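Protection of telomeres protein poz1 (Schizosaccharomyces pombe, PDB 5WE0) binds telomeric DNA and negatively regulates telomerase and telomere length, working as a partner of Pot1. Local coordinates at residues F18-E21 against N22-M26. Sequence-based numbering, arbitrary orientation.
Sequences FIKE and NHYDM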
# COMPACT_ATOMS: atom_id res chain seq x y z
N PHE A 18 -0.26 15.91 -3.30
CA PHE A 18 -0.14 14.45 -3.35
C PHE A 18 -0.32 13.87 -4.74
O PHE A 18 0.39 12.93 -5.11
CB PHE A 18 -1.15 13.80 -2.39
CG PHE A 18 -0.67 13.75 -0.96
CD1 PHE A 18 0.59 14.25 -0.63
CD2 PHE A 18 -1.47 13.18 0.03
CE1 PHE A 18 1.05 14.20 0.69
CE2 PHE A 18 -1.01 13.12 1.36
CZ PHE A 18 0.25 13.63 1.69
N ILE A 19 -1.25 14.40 -5.53
CA ILE A 19 -1.60 13.79 -6.80
C ILE A 19 -0.49 14.08 -7.81
O ILE A 19 -0.12 15.23 -8.05
CB ILE A 19 -2.97 14.29 -7.29
CG1 ILE A 19 -4.04 13.81 -6.31
CG2 ILE A 19 -3.26 13.75 -8.67
CD1 ILE A 19 -5.46 14.08 -6.73
N LYS A 20 0.06 13.01 -8.38
CA LYS A 20 1.17 13.08 -9.32
C LYS A 20 0.84 12.32 -10.59
O LYS A 20 0.03 11.37 -10.58
CB LYS A 20 2.43 12.48 -8.69
CG LYS A 20 2.96 13.19 -7.45
CD LYS A 20 3.55 14.55 -7.82
CE LYS A 20 4.27 15.17 -6.61
NZ LYS A 20 4.85 16.52 -6.89
N GLU A 21 1.44 12.76 -11.70
CA GLU A 21 1.44 11.97 -12.92
C GLU A 21 2.15 10.64 -12.69
O GLU A 21 1.66 9.57 -13.08
CB GLU A 21 2.11 12.75 -14.05
CG GLU A 21 2.30 11.91 -15.32
CD GLU A 21 2.87 12.70 -16.49
OE1 GLU A 21 3.70 13.61 -16.25
OE2 GLU A 21 2.51 12.39 -17.64
N ASN A 22 3.34 10.70 -12.09
CA ASN A 22 4.04 9.52 -11.63
C ASN A 22 3.79 9.34 -10.14
O ASN A 22 2.67 9.58 -9.68
CB ASN A 22 5.53 9.61 -11.97
CG ASN A 22 5.78 9.85 -13.44
OD1 ASN A 22 5.36 9.05 -14.29
ND2 ASN A 22 6.42 10.97 -13.76
N HIS A 23 4.79 8.93 -9.38
CA HIS A 23 4.57 8.57 -7.98
C HIS A 23 4.99 9.69 -7.04
O HIS A 23 6.01 10.36 -7.25
CB HIS A 23 5.33 7.29 -7.63
CG HIS A 23 4.90 6.10 -8.44
ND1 HIS A 23 3.58 5.71 -8.53
CD2 HIS A 23 5.61 5.24 -9.20
CE1 HIS A 23 3.50 4.63 -9.30
NE2 HIS A 23 4.72 4.32 -9.71
N TYR A 24 4.20 9.88 -5.99
CA TYR A 24 4.52 10.87 -4.98
C TYR A 24 5.77 10.48 -4.19
O TYR A 24 6.06 9.29 -3.97
CB TYR A 24 3.33 11.07 -4.04
CG TYR A 24 3.67 11.92 -2.85
CD1 TYR A 24 3.67 13.31 -2.93
CD2 TYR A 24 4.05 11.33 -1.65
CE1 TYR A 24 4.02 14.09 -1.83
CE2 TYR A 24 4.39 12.10 -0.55
CZ TYR A 24 4.37 13.48 -0.65
OH TYR A 24 4.73 14.21 0.46
N ASP A 25 6.52 11.49 -3.77
CA ASP A 25 7.58 11.31 -2.79
C ASP A 25 7.68 12.59 -1.97
O ASP A 25 7.45 13.68 -2.50
CB ASP A 25 8.94 10.98 -3.44
CG ASP A 25 10.06 10.74 -2.41
OD1 ASP A 25 9.81 10.25 -1.28
OD2 ASP A 25 11.23 11.07 -2.74
N MET A 26 8.01 12.47 -0.69
CA MET A 26 8.05 13.66 0.14
C MET A 26 9.32 14.44 -0.16
O MET A 26 10.42 13.88 -0.13
CB MET A 26 7.99 13.35 1.63
CG MET A 26 7.94 14.66 2.43
SD MET A 26 6.45 14.83 3.44
CE MET A 26 6.90 13.79 4.82
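One face of the Tyr24 ring receives the edge of Phe18, a T-shaped stack with CD1 of Phe18 3.6 Å from CE1 of Tyr24, near the rim, and the planes at 63°. The pair brings the end of helix 2-18 against the loop that leads on to helix 31-43, illustrating how an irregular loop after a helix can form a local contact by aromatic packing, with no hydrogen bond between 18-21 and 22-26. A chi1 of 171° swings the Tyr24 ring away from its own N, to lie beside Phe18, and CE1 of Phe18 reaches Tyr24 CZ at 3.7 Å. Val34 of helix 31-43 touches both side chains, and an aromatic side chain of another protein's chain meets Phe18. A serine in place of Tyr24 would probably leave the edge of Phe18 without its aromatic partner and open a gap beside the end of helix 2-18. Farther round the loop, the aliphatic part of Lys20 crosses Tyr24, its CG 3.7 Å from Tyr24 CA. Hydrogen bonds from outside hold both backbone and side chain: Glu62 takes Tyr24 N on OE1 and His23 ND1 on OE2, and His23 NE2 bonds to Ser217 OG. Next to the ring pair, Phe18 O lies 3.6 Å from Tyr24 CB.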